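GTN Reductase (Agrobacterium tumefaciens, PDB 5N6G) is an FMN-containing ene-reductase of the Old Yellow Enzyme family that probably reduces carbon-carbon double bonds with NADH or NADPH as hydride source. Local coordinates at residues I58-Q63 / G70-E75; R103-S108 / G114-P119; F210-V215 / G257-A262; L248-V253 / K290-N295. All coordinates share one frame; numbering follows the deposited sequence.

Interaction 1 (I58-Q63 / G70-E75)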
loop_
_atom_site.group_PDB
_atom_site.type_symbol
_atom_site.label_atom_id
_atom_site.label_comp_id
_atom_site.label_asym_id
_atom_site.label_seq_id
_atom_site.Cartn_x
_atom_site.Cartn_y
_atom_site.Cartn_z
ATOM N N ILE A 58 -7.459 1.413 8.728
ATOM C CA ILE A 58 -8.854 1.007 8.908
ATOM C C ILE A 58 -9.368 1.275 10.314
ATOM O O ILE A 58 -10.587 1.202 10.554
ATOM C CB ILE A 58 -9.002 -0.494 8.593
ATOM C CG1 ILE A 58 -8.116 -1.309 9.539
ATOM C CG2 ILE A 58 -8.627 -0.772 7.145
ATOM C CD1 ILE A 58 -8.233 -2.822 9.344
ATOM N N SER A 59 -8.486 1.583 11.255
ATOM C CA SER A 59 -8.858 1.750 12.651
ATOM C C SER A 59 -7.719 2.476 13.340
ATOM O O SER A 59 -6.599 2.526 12.830
ATOM C CB SER A 59 -9.076 0.409 13.334
ATOM O OG SER A 59 -7.841 -0.297 13.324
ATOM N N GLN A 60 -8.002 2.987 14.539
ATOM C CA GLN A 60 -6.933 3.594 15.318
ATOM C C GLN A 60 -5.896 2.543 15.713
ATOM O O GLN A 60 -4.693 2.821 15.742
ATOM C CB GLN A 60 -7.513 4.281 16.555
ATOM C CG GLN A 60 -6.482 5.106 17.294
ATOM C CD GLN A 60 -7.003 5.670 18.576
ATOM O OE1 GLN A 60 -8.212 5.699 18.804
ATOM N NE2 GLN A 60 -6.096 6.118 19.437
ATOM N N GLN A 61 -6.344 1.321 15.998
ATOM C CA GLN A 61 -5.424 0.230 16.296
ATOM C C GLN A 61 -4.459 0.001 15.134
ATOM O O GLN A 61 -3.294 -0.352 15.351
ATOM C CB GLN A 61 -6.227 -1.035 16.582
ATOM C CG GLN A 61 -5.449 -2.255 17.010
ATOM C CD GLN A 61 -6.251 -3.530 16.786
ATOM O OE1 GLN A 61 -6.523 -3.889 15.650
ATOM N NE2 GLN A 61 -6.610 -4.222 17.868
ATOM N N GLY A 62 -4.910 0.217 13.913
ATOM C CA GLY A 62 -4.066 0.061 12.734
ATOM C C GLY A 62 -3.126 1.195 12.420
ATOM O O GLY A 62 -2.400 1.101 11.414
ATOM N N GLN A 63 -3.149 2.272 13.210
ATOM C CA GLN A 63 -2.238 3.407 13.042
ATOM C C GLN A 63 -0.871 3.108 13.634
ATOM O O GLN A 63 -0.770 2.638 14.768
ATOM C CB GLN A 63 -2.761 4.660 13.749
ATOM C CG GLN A 63 -3.919 5.323 13.061
ATOM C CD GLN A 63 -3.500 6.289 11.977
ATOM O OE1 GLN A 63 -2.368 6.257 11.467
ATOM N NE2 GLN A 63 -4.448 7.143 11.578
ATOM N N GLY A 70 -6.983 8.488 8.174
ATOM C CA GLY A 70 -7.632 7.203 8.295
ATOM C C GLY A 70 -8.978 7.117 7.588
ATOM O O GLY A 70 -9.408 8.031 6.887
ATOM N N LEU A 71 -9.648 5.972 7.793
ATOM C CA LEU A 71 -10.992 5.736 7.280
ATOM C C LEU A 71 -11.989 5.445 8.398
ATOM O O LEU A 71 -13.051 4.882 8.137
ATOM C CB LEU A 71 -10.970 4.589 6.272
ATOM C CG LEU A 71 -10.415 5.008 4.917
ATOM C CD1 LEU A 71 -10.121 3.764 4.084
ATOM C CD2 LEU A 71 -11.371 5.937 4.197
ATOM N N TYR A 72 -11.686 5.841 9.635
ATOM C CA TYR A 72 -12.490 5.421 10.786
ATOM C C TYR A 72 -13.165 6.579 11.518
ATOM O O TYR A 72 -13.802 6.361 12.567
ATOM C CB TYR A 72 -11.615 4.601 11.745
ATOM C CG TYR A 72 -10.341 5.280 12.202
ATOM C CD1 TYR A 72 -10.336 6.129 13.310
ATOM C CD2 TYR A 72 -9.151 5.097 11.513
ATOM C CE1 TYR A 72 -9.165 6.743 13.738
ATOM C CE2 TYR A 72 -7.986 5.715 11.913
ATOM C CZ TYR A 72 -7.987 6.536 13.014
ATOM O OH TYR A 72 -6.819 7.154 13.414
ATOM N N LYS A 73 -13.079 7.794 11.000
ATOM C CA LYS A 73 -13.839 8.935 11.496
ATOM C C LYS A 73 -14.745 9.450 10.394
ATOM O O LYS A 73 -14.357 9.435 9.220
ATOM C CB LYS A 73 -12.906 10.073 11.958
ATOM C CG LYS A 73 -11.978 9.731 13.104
ATOM C CD LYS A 73 -11.104 10.928 13.466
ATOM C CE LYS A 73 -10.193 10.622 14.645
ATOM N NZ LYS A 73 -9.481 11.841 15.104
ATOM N N ARG A 74 -15.950 9.911 10.767
ATOM C CA ARG A 74 -16.847 10.499 9.779
ATOM C C ARG A 74 -16.185 11.672 9.087
ATOM O O ARG A 74 -16.334 11.854 7.873
ATOM C CB ARG A 74 -18.154 10.976 10.423
ATOM C CG ARG A 74 -18.955 9.896 11.098
ATOM C CD ARG A 74 -19.401 8.826 10.109
ATOM N NE ARG A 74 -20.170 9.358 8.992
ATOM C CZ ARG A 74 -20.374 8.691 7.859
ATOM N NH1 ARG A 74 -19.858 7.481 7.689
ATOM N NH2 ARG A 74 -21.086 9.234 6.892
ATOM N N GLU A 75 -15.484 12.498 9.859
ATOM C CA GLU A 75 -14.798 13.650 9.300
ATOM C C GLU A 75 -13.744 13.228 8.292
ATOM O O GLU A 75 -13.488 13.959 7.327
ATOM C CB GLU A 75 -14.153 14.455 10.422
ATOM C CG GLU A 75 -15.163 15.164 11.325
ATOM C CD GLU A 75 -15.735 14.285 12.442
ATOM O OE1 GLU A 75 -15.386 13.074 12.519
ATOM O OE2 GLU A 75 -16.523 14.828 13.261
#

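Interaction 2 (R103-S108 / G114-P119)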
loop_
_atom_site.group_PDB
_atom_site.type_symbol
_atom_site.label_atom_id
_atom_site.label_comp_id
_atom_site.label_asym_id
_atom_site.label_seq_id
_atom_site.Cartn_x
_atom_site.Cartn_y
_atom_site.Cartn_z
ATOM N N ARG A 103 2.462 -4.643 14.451
ATOM C CA ARG A 103 3.424 -4.312 15.495
ATOM C C ARG A 103 4.175 -2.997 15.277
ATOM O O ARG A 103 4.889 -2.565 16.190
ATOM C CB ARG A 103 4.447 -5.434 15.645
ATOM C CG ARG A 103 5.425 -5.554 14.482
ATOM C CD ARG A 103 6.344 -6.753 14.701
ATOM N NE ARG A 103 7.359 -6.850 13.652
ATOM C CZ ARG A 103 8.529 -7.461 13.800
ATOM N NH1 ARG A 103 8.873 -8.068 14.933
ATOM N NH2 ARG A 103 9.391 -7.472 12.787
ATOM N N ILE A 104 4.052 -2.374 14.108
ATOM C CA ILE A 104 4.835 -1.169 13.793
ATOM C C ILE A 104 4.009 0.024 14.258
ATOM O O ILE A 104 3.383 0.739 13.473
ATOM C CB ILE A 104 5.189 -1.100 12.312
ATOM C CG1 ILE A 104 5.858 -2.407 11.855
ATOM C CG2 ILE A 104 6.088 0.066 12.051
ATOM C CD1 ILE A 104 7.176 -2.738 12.565
ATOM N N SER A 105 4.010 0.247 15.571
ATOM C CA SER A 105 3.215 1.314 16.165
ATOM C C SER A 105 3.788 1.652 17.541
ATOM O O SER A 105 4.827 1.134 17.957
ATOM C CB SER A 105 1.740 0.905 16.228
ATOM O OG SER A 105 0.875 1.969 16.631
ATOM N N HIS A 106 3.102 2.554 18.231
ATOM C CA HIS A 106 3.514 3.044 19.533
ATOM C C HIS A 106 2.275 3.141 20.405
ATOM O O HIS A 106 1.180 3.388 19.905
ATOM C CB HIS A 106 4.195 4.412 19.397
ATOM C CG HIS A 106 4.853 4.892 20.653
ATOM N ND1 HIS A 106 4.222 5.745 21.534
ATOM C CD2 HIS A 106 6.092 4.672 21.161
ATOM C CE1 HIS A 106 5.031 6.004 22.544
ATOM N NE2 HIS A 106 6.177 5.379 22.333
ATOM N N THR A 107 2.449 2.896 21.700
ATOM C CA THR A 107 1.311 2.929 22.620
ATOM C C THR A 107 0.556 4.255 22.562
ATOM O O THR A 107 -0.669 4.267 22.719
ATOM C CB THR A 107 1.778 2.666 24.042
ATOM O OG1 THR A 107 2.777 3.641 24.401
ATOM C CG2 THR A 107 2.333 1.260 24.175
ATOM N N SER A 108 1.254 5.370 22.326
ATOM C CA SER A 108 0.605 6.683 22.317
ATOM C C SER A 108 -0.385 6.853 21.159
ATOM O O SER A 108 -1.203 7.786 21.187
ATOM C CB SER A 108 1.675 7.780 22.264
ATOM O OG SER A 108 2.339 7.730 21.015
ATOM N N GLY A 114 -2.889 1.162 24.494
ATOM C CA GLY A 114 -2.557 -0.242 24.486
ATOM C C GLY A 114 -1.327 -0.600 23.670
ATOM O O GLY A 114 -0.774 0.193 22.903
ATOM N N GLN A 115 -0.893 -1.838 23.883
ATOM C CA GLN A 115 0.142 -2.438 23.056
ATOM C C GLN A 115 -0.339 -2.552 21.615
ATOM O O GLN A 115 -1.500 -2.917 21.366
ATOM C CB GLN A 115 0.500 -3.831 23.577
ATOM C CG GLN A 115 1.042 -3.844 25.006
ATOM C CD GLN A 115 0.753 -5.124 25.787
ATOM O OE1 GLN A 115 1.640 -5.692 26.448
ATOM N NE2 GLN A 115 -0.502 -5.536 25.790
ATOM N N PRO A 116 0.533 -2.289 20.629
ATOM C CA PRO A 116 0.238 -2.697 19.251
ATOM C C PRO A 116 -0.060 -4.189 19.183
ATOM O O PRO A 116 0.362 -4.935 20.077
ATOM C CB PRO A 116 1.532 -2.348 18.504
ATOM C CG PRO A 116 2.188 -1.314 19.347
ATOM C CD PRO A 116 1.846 -1.624 20.767
ATOM N N VAL A 117 -0.784 -4.631 18.166
ATOM C CA VAL A 117 -1.136 -6.031 18.015
ATOM C C VAL A 117 -0.358 -6.638 16.866
ATOM O O VAL A 117 0.021 -5.961 15.901
ATOM C CB VAL A 117 -2.659 -6.205 17.805
ATOM C CG1 VAL A 117 -3.397 -5.682 18.994
ATOM C CG2 VAL A 117 -3.136 -5.516 16.536
ATOM N N ALA A 118 -0.151 -7.950 16.962
ATOM C CA ALA A 118 0.639 -8.675 15.976
ATOM C C ALA A 118 0.306 -10.159 16.062
ATOM O O ALA A 118 -0.249 -10.620 17.062
ATOM C CB ALA A 118 2.133 -8.442 16.217
ATOM N N PRO A 119 0.674 -10.948 15.043
ATOM C CA PRO A 119 0.498 -12.408 15.168
ATOM C C PRO A 119 1.240 -13.009 16.340
ATOM O O PRO A 119 0.742 -13.944 16.982
ATOM C CB PRO A 119 1.027 -12.939 13.831
ATOM C CG PRO A 119 1.890 -11.864 13.289
ATOM C CD PRO A 119 1.250 -10.587 13.735
#

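Interaction 3 (F210-V215 / G257-A262)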
loop_
_atom_site.group_PDB
_atom_site.type_symbol
_atom_site.label_atom_id
_atom_site.label_comp_id
_atom_site.label_asym_id
_atom_site.label_seq_id
_atom_site.Cartn_x
_atom_site.Cartn_y
_atom_site.Cartn_z
ATOM N N PHE A 210 -4.628 -15.530 6.953
ATOM C CA PHE A 210 -5.125 -14.191 7.286
ATOM C C PHE A 210 -5.218 -13.310 6.043
ATOM O O PHE A 210 -6.236 -12.628 5.833
ATOM C CB PHE A 210 -4.237 -13.544 8.353
ATOM C CG PHE A 210 -4.713 -12.180 8.783
ATOM C CD1 PHE A 210 -5.927 -12.032 9.460
ATOM C CD2 PHE A 210 -3.963 -11.054 8.509
ATOM C CE1 PHE A 210 -6.364 -10.775 9.861
ATOM C CE2 PHE A 210 -4.387 -9.800 8.909
ATOM C CZ PHE A 210 -5.574 -9.654 9.569
ATOM N N LEU A 211 -4.167 -13.281 5.224
ATOM C CA LEU A 211 -4.208 -12.498 3.987
ATOM C C LEU A 211 -5.457 -12.838 3.194
ATOM O O LEU A 211 -6.175 -11.949 2.712
ATOM C CB LEU A 211 -2.949 -12.756 3.163
ATOM C CG LEU A 211 -2.796 -11.968 1.848
ATOM C CD1 LEU A 211 -1.338 -11.880 1.453
ATOM C CD2 LEU A 211 -3.570 -12.574 0.691
ATOM N N LEU A 212 -5.730 -14.129 3.020
ATOM C CA LEU A 212 -6.833 -14.514 2.156
ATOM C C LEU A 212 -8.176 -14.237 2.819
ATOM O O LEU A 212 -9.146 -13.910 2.131
ATOM C CB LEU A 212 -6.688 -15.977 1.746
ATOM C CG LEU A 212 -5.472 -16.252 0.874
ATOM C CD1 LEU A 212 -5.290 -17.758 0.723
ATOM C CD2 LEU A 212 -5.604 -15.632 -0.507
ATOM N N GLU A 213 -8.239 -14.272 4.150
ATOM C CA GLU A 213 -9.469 -13.879 4.833
ATOM C C GLU A 213 -9.728 -12.388 4.688
ATOM O O GLU A 213 -10.889 -11.979 4.531
ATOM C CB GLU A 213 -9.414 -14.276 6.315
ATOM C CG GLU A 213 -9.605 -15.766 6.526
ATOM C CD GLU A 213 -9.434 -16.223 7.964
ATOM O OE1 GLU A 213 -8.890 -15.471 8.792
ATOM O OE2 GLU A 213 -9.849 -17.367 8.263
ATOM N N VAL A 214 -8.665 -11.570 4.736
ATOM C CA VAL A 214 -8.814 -10.134 4.502
ATOM C C VAL A 214 -9.318 -9.893 3.088
ATOM O O VAL A 214 -10.271 -9.142 2.875
ATOM C CB VAL A 214 -7.490 -9.387 4.766
ATOM C CG1 VAL A 214 -7.600 -7.931 4.325
ATOM C CG2 VAL A 214 -7.092 -9.490 6.239
ATOM N N VAL A 215 -8.693 -10.538 2.096
ATOM C CA VAL A 215 -9.120 -10.339 0.711
ATOM C C VAL A 215 -10.582 -10.726 0.540
ATOM O O VAL A 215 -11.361 -10.003 -0.078
ATOM C CB VAL A 215 -8.215 -11.127 -0.258
ATOM C CG1 VAL A 215 -8.808 -11.125 -1.673
ATOM C CG2 VAL A 215 -6.838 -10.549 -0.275
ATOM N N GLY A 257 -5.211 -15.750 -7.700
ATOM C CA GLY A 257 -5.626 -15.962 -9.075
ATOM C C GLY A 257 -7.008 -16.544 -9.217
ATOM O O GLY A 257 -7.591 -16.506 -10.306
ATOM N N LYS A 258 -7.543 -17.100 -8.138
ATOM C CA LYS A 258 -8.870 -17.693 -8.118
ATOM C C LYS A 258 -9.961 -16.697 -7.761
ATOM O O LYS A 258 -11.154 -17.050 -7.865
ATOM C CB LYS A 258 -8.895 -18.834 -7.109
ATOM C CG LYS A 258 -7.968 -20.000 -7.430
ATOM C CD LYS A 258 -7.877 -20.926 -6.248
ATOM C CE LYS A 258 -6.968 -22.107 -6.539
ATOM N NZ LYS A 258 -6.934 -23.004 -5.346
ATOM N N ARG A 259 -9.594 -15.467 -7.404
ATOM C CA ARG A 259 -10.510 -14.536 -6.740
ATOM C C ARG A 259 -10.950 -13.323 -7.565
ATOM O O ARG A 259 -11.586 -12.423 -7.011
ATOM C CB ARG A 259 -9.884 -14.094 -5.423
ATOM C CG ARG A 259 -9.958 -15.241 -4.396
ATOM C CD ARG A 259 -8.958 -15.123 -3.330
ATOM N NE ARG A 259 -9.348 -15.837 -2.119
ATOM C CZ ARG A 259 -9.032 -17.101 -1.830
ATOM N NH1 ARG A 259 -8.326 -17.856 -2.667
ATOM N NH2 ARG A 259 -9.413 -17.608 -0.666
ATOM N N ASN A 260 -10.660 -13.270 -8.857
ATOM C CA ASN A 260 -11.255 -12.249 -9.721
ATOM C C ASN A 260 -10.917 -10.829 -9.259
ATOM O O ASN A 260 -11.737 -9.914 -9.373
ATOM C CB ASN A 260 -12.768 -12.446 -9.803
ATOM C CG ASN A 260 -13.136 -13.748 -10.485
ATOM O OD1 ASN A 260 -13.711 -14.655 -9.882
ATOM N ND2 ASN A 260 -12.785 -13.845 -11.750
ATOM N N LEU A 261 -9.677 -10.620 -8.815
ATOM C CA LEU A 261 -9.256 -9.334 -8.279
ATOM C C LEU A 261 -8.920 -8.336 -9.386
ATOM O O LEU A 261 -8.621 -8.697 -10.539
ATOM C CB LEU A 261 -8.052 -9.492 -7.352
ATOM C CG LEU A 261 -8.262 -10.383 -6.118
ATOM C CD1 LEU A 261 -7.012 -10.372 -5.285
ATOM C CD2 LEU A 261 -9.457 -9.908 -5.300
ATOM N N ALA A 262 -8.949 -7.051 -9.003
ATOM C CA ALA A 262 -8.750 -5.964 -9.960
ATOM C C ALA A 262 -7.287 -5.810 -10.348
ATOM O O ALA A 262 -6.978 -5.588 -11.526
ATOM C CB ALA A 262 -9.278 -4.659 -9.376
#

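Interaction 4 (L248-V253 / K290-N295)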
loop_
_atom_site.group_PDB
_atom_site.type_symbol
_atom_site.label_atom_id
_atom_site.label_comp_id
_atom_site.label_asym_id
_atom_site.label_seq_id
_atom_site.Cartn_x
_atom_site.Cartn_y
_atom_site.Cartn_z
ATOM N N LEU A 248 6.136 -19.591 -0.684
ATOM C CA LEU A 248 5.144 -18.845 0.068
ATOM C C LEU A 248 4.351 -17.941 -0.847
ATOM O O LEU A 248 3.106 -17.986 -0.871
ATOM C CB LEU A 248 5.861 -18.005 1.119
ATOM C CG LEU A 248 5.041 -17.078 2.011
ATOM C CD1 LEU A 248 4.050 -17.844 2.884
ATOM C CD2 LEU A 248 6.011 -16.226 2.836
ATOM N N TYR A 249 5.065 -17.099 -1.592
ATOM C CA TYR A 249 4.417 -16.095 -2.423
ATOM C C TYR A 249 3.806 -16.696 -3.683
ATOM O O TYR A 249 2.753 -16.231 -4.125
ATOM C CB TYR A 249 5.411 -14.981 -2.742
ATOM C CG TYR A 249 5.401 -13.960 -1.641
ATOM C CD1 TYR A 249 4.500 -12.893 -1.662
ATOM C CD2 TYR A 249 6.224 -14.105 -0.537
ATOM C CE1 TYR A 249 4.473 -11.969 -0.644
ATOM C CE2 TYR A 249 6.187 -13.205 0.498
ATOM C CZ TYR A 249 5.315 -12.142 0.443
ATOM O OH TYR A 249 5.306 -11.270 1.492
ATOM N N ASN A 250 4.400 -17.750 -4.246
ATOM C CA ASN A 250 3.735 -18.432 -5.347
ATOM C C ASN A 250 2.411 -19.009 -4.883
ATOM O O ASN A 250 1.419 -18.921 -5.601
ATOM C CB ASN A 250 4.635 -19.510 -5.939
ATOM C CG ASN A 250 5.696 -18.942 -6.906
ATOM O OD1 ASN A 250 6.037 -17.744 -6.871
ATOM N ND2 ASN A 250 6.225 -19.810 -7.757
ATOM N N TYR A 251 2.362 -19.568 -3.672
ATOM C CA TYR A 251 1.096 -20.068 -3.140
ATOM C C TYR A 251 0.092 -18.936 -2.989
ATOM O O TYR A 251 -1.075 -19.076 -3.369
ATOM C CB TYR A 251 1.312 -20.767 -1.795
ATOM C CG TYR A 251 0.011 -21.141 -1.115
ATOM C CD1 TYR A 251 -0.631 -22.325 -1.420
ATOM C CD2 TYR A 251 -0.569 -20.299 -0.188
ATOM C CE1 TYR A 251 -1.835 -22.652 -0.813
ATOM C CE2 TYR A 251 -1.753 -20.602 0.402
ATOM C CZ TYR A 251 -2.386 -21.781 0.096
ATOM O OH TYR A 251 -3.600 -22.120 0.691
ATOM N N VAL A 252 0.525 -17.813 -2.417
ATOM C CA VAL A 252 -0.378 -16.682 -2.200
ATOM C C VAL A 252 -1.020 -16.261 -3.514
ATOM O O VAL A 252 -2.247 -16.120 -3.603
ATOM C CB VAL A 252 0.369 -15.512 -1.539
ATOM C CG1 VAL A 252 -0.433 -14.226 -1.636
ATOM C CG2 VAL A 252 0.638 -15.868 -0.070
ATOM N N VAL A 253 -0.206 -16.038 -4.550
ATOM C CA VAL A 253 -0.816 -15.525 -5.779
ATOM C C VAL A 253 -1.570 -16.608 -6.538
ATOM O O VAL A 253 -2.510 -16.291 -7.273
ATOM C CB VAL A 253 0.166 -14.823 -6.736
ATOM C CG1 VAL A 253 0.552 -13.497 -6.217
ATOM C CG2 VAL A 253 1.352 -15.713 -7.118
ATOM N N LYS A 290 4.721 -14.233 -11.225
ATOM C CA LYS A 290 3.634 -13.788 -12.087
ATOM C C LYS A 290 2.963 -14.963 -12.777
ATOM O O LYS A 290 1.734 -14.984 -12.923
ATOM C CB LYS A 290 4.144 -12.805 -13.137
ATOM C CG LYS A 290 3.028 -12.258 -14.012
ATOM C CD LYS A 290 3.557 -11.253 -15.007
ATOM C CE LYS A 290 2.406 -10.646 -15.803
ATOM N NZ LYS A 290 2.879 -9.922 -17.005
ATOM N N ALA A 291 3.748 -15.958 -13.202
ATOM C CA ALA A 291 3.144 -17.119 -13.850
ATOM C C ALA A 291 2.256 -17.899 -12.896
ATOM O O ALA A 291 1.252 -18.479 -13.328
ATOM C CB ALA A 291 4.215 -18.034 -14.427
ATOM N N ALA A 292 2.590 -17.917 -11.595
ATOM C CA ALA A 292 1.739 -18.623 -10.635
ATOM C C ALA A 292 0.369 -17.962 -10.560
ATOM O O ALA A 292 -0.654 -18.636 -10.415
ATOM C CB ALA A 292 2.403 -18.637 -9.267
ATOM N N TYR A 293 0.341 -16.639 -10.672
ATOM C CA TYR A 293 -0.924 -15.921 -10.673
ATOM C C TYR A 293 -1.690 -16.196 -11.961
ATOM O O TYR A 293 -2.874 -16.561 -11.929
ATOM C CB TYR A 293 -0.669 -14.426 -10.511
ATOM C CG TYR A 293 -1.914 -13.577 -10.515
ATOM C CD1 TYR A 293 -2.866 -13.682 -9.491
ATOM C CD2 TYR A 293 -2.132 -12.658 -11.512
ATOM C CE1 TYR A 293 -3.988 -12.897 -9.490
ATOM C CE2 TYR A 293 -3.272 -11.855 -11.514
ATOM C CZ TYR A 293 -4.189 -11.983 -10.500
ATOM O OH TYR A 293 -5.328 -11.199 -10.516
ATOM N N ARG A 294 -1.041 -15.994 -13.118
ATOM C CA ARG A 294 -1.729 -16.163 -14.399
ATOM C C ARG A 294 -2.205 -17.595 -14.596
ATOM O O ARG A 294 -3.308 -17.838 -15.128
ATOM C CB ARG A 294 -0.803 -15.758 -15.549
ATOM C CG ARG A 294 -0.509 -14.278 -15.605
ATOM C CD ARG A 294 -1.717 -13.474 -16.023
ATOM N NE ARG A 294 -1.366 -12.070 -16.226
ATOM C CZ ARG A 294 -1.978 -11.035 -15.662
ATOM N NH1 ARG A 294 -3.020 -11.216 -14.857
ATOM N NH2 ARG A 294 -1.560 -9.803 -15.923
ATOM N N ASN A 295 -1.362 -18.562 -14.225
ATOM C CA ASN A 295 -1.682 -19.957 -14.508
ATOM C C ASN A 295 -2.840 -20.446 -13.650
ATOM O O ASN A 295 -3.459 -21.462 -13.990
ATOM C CB ASN A 295 -0.459 -20.834 -14.260
ATOM C CG ASN A 295 0.617 -20.645 -15.289
ATOM O OD1 ASN A 295 0.400 -20.045 -16.342
ATOM N ND2 ASN A 295 1.798 -21.168 -14.994
#

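Interaction 1 (I58-Q63 / G70-E75)
Q63 NE2 hands its amide hydrogens to two acceptors, Y72 OH and the backbone oxygen of V68. The bond from Q63 NE2 to Y72 OH measures 3.0 Å with an N-H...O angle of 162°, and the phenol oxygen lies close to the plane of the amide. From the side of the ring, Q63 NE2 sits at the edge, in plane, yet the amide and ring planes stand nearly perpendicular (88°). A bend at chi2 of Q63 (-85°) turns the amide toward the hydroxyl. Q63 CG itself lies 3.4 Å from Y72 OH.

The ring body rests on backbone. One face of Y72 is covered by S59 C, offset toward the rim with Y72 CD2 at 3.5 Å, and by Q60 N, which stands 3.7 Å above the ring centre. At the root of the side chain, Y72 CB meets I58 O at 3.7 Å. The chain under the ring is shaped by a type I turn from Q60 to Q63 and by an ST motif in which S59 OG accepts from G62 N (3.0 Å). Q60 NE2 is turned to L109 O.

These residues belong to the connection from barrel strand 50-57 to helix 74-89, with the Q63 side chain about 10 Å from bound FMN. The chemistry implies a divided fixation: the S59-Q60 peptide covers one face of the phenol, while the hydrogen bond from the Q63 amide to the hydroxyl would hold the far end of the ring in place.

Interaction 2 (R103-S108 / G114-P119)
P116 points its ring at S105, within the long excursion that leaves TIM-barrel strand 94-99 and leads to the short strand 117-118. The pyrrolidine approaches with its CB-CG side: P116 CG lies 3.9 Å from S105 CB and 3.8 Å from S105 C, so the proline covers the base of the serine side chain and the peptide beside it. The hydroxyl is turned to other partners, since S105 OG is anti to its own backbone nitrogen (chi1 -172°) and hydrogen-bonds to Q63 O and to Q110.

From P116 into strand 117-118 the directions change residue by residue. P116 and A118 aim their CB atoms at segment 103-108, whereas V117 aims away. A118 CB therefore meets R103 CB at 3.8 Å, methyl against methylene, while P116 CB comes to 4.1 Å from R103 CA. The extended R103 chain carries its guanidinium away from this meeting point, to I122 O and, weakly, to N238 O. R103 N is near V117 O, but the angle is too poor for a bond; the amide is hydrogen-bonded to Q187 OE1 instead. An inverse gamma turn centred on I104 bends the backbone between R103 and S105.

At the outer end, T107 lies alongside G114: T107 CG2 packs 3.5 Å from G114 O, and T107 CA makes a CA-H...O contact to G114 O, 3.5 Å long with 149° at the hydrogen.

Interaction 3 (F210-V215 / G257-A262)
V215 and L261 form the buried, wholly apolar part of this contact, where V215 CG1 sits in the fork of the leucine, 3.9 Å from L261 CD2 and 4.1 Å from L261 CD1. The two side chains meet at a slant. With chi1 at 170°, V215 swings CG1 to the far side from its own amide nitrogen and outward from helix 204-222. The same methyl bridges to the outer part, V215 CG1 lying 4.3 Å from R259 CD.

That outer part is partly exposed and mixed in character. L212 and R259 meet at about a right angle: L212 CD2 stands 3.9 Å above the centre of the R259 guanidinium plane, and L212 CB reaches R259 NH2 at 4.0 Å. The leucine thus lies over one face of the cationic group. R259 NE forms a salt bridge with D216 OD1, and R259 NH1 bonds to Q255 O, which together would fix the rotation of the guanidinium beneath the methyl.

The loop carrying R259 and L261 follows helix 245-256 and enters barrel strand 263-267, with L212 and L261 both touching L256 of that helix. On the inner side V215 rests on I229 of strand 227-231, so helix 204-222 is packed against both the barrel wall and the loop 257-262.

Interaction 4 (L248-V253 / K290-N295)
V253 supplies most of the apolar packing between two helices that run the same way at 25° to each other. Its CG2 methyl meets A292 CB at 3.8 Å, and V253 CB lies 3.9 Å from Y293 CB, so the valine is wedged against two successive residues of the facing helix. The segment axes pass within 8.1 Å at a signed crossing angle of -25°, a close approach consistent with the single methyl of A292 at the interface.

Carbonyl contacts form a second group. V253 O lies in the plane of the Y293 ring, at its edge, 3.4 Å from Y293 CD1; the oxygen therefore faces the ring's rim. N250 O is 3.8 Å from A292 CB.

The polar side chains touch across the contact mainly through carbon. N250 CG comes within 4.1 Å of A292 CB, whereas its amide ends are hydrogen-bonded to Q246 (through OD1) and S288 (through ND2). The hydroxyl of Y293 hydrogen-bonds to G300 N.

Helices 245-256 and 286-295 are successive members of the barrel's outer layer, separated in sequence by strand 263-267. Y251 turns from this pair to helix 204-222, and V252 packs on L189 of helix 184-189.

Overall arrangement
All four contacts lie outside the eight-stranded barrel wall and are partly buried, but their chemistry differs. Interactions 1 and 2 join irregular connections after strands 50-57 and 94-99, and rely on backbone surfaces, one phenol bond and proline packing. They meet each other, and Q61 CD packs on V117 CG2. Interactions 3 and 4 centre on the helical layer, 12 Å apart between centres. Their buried parts are apolar, V215 on L261 and V253 on its neighbours, whereas the L212-R259 face is partly exposed and carries a charge. G257 CA meets Y293 CE1 at 3.5 Å, and L211 packs on V252, tying helix 204-222 to helix 245-256. Interactions 1 and 4 lie on opposite sides of the chain's centre.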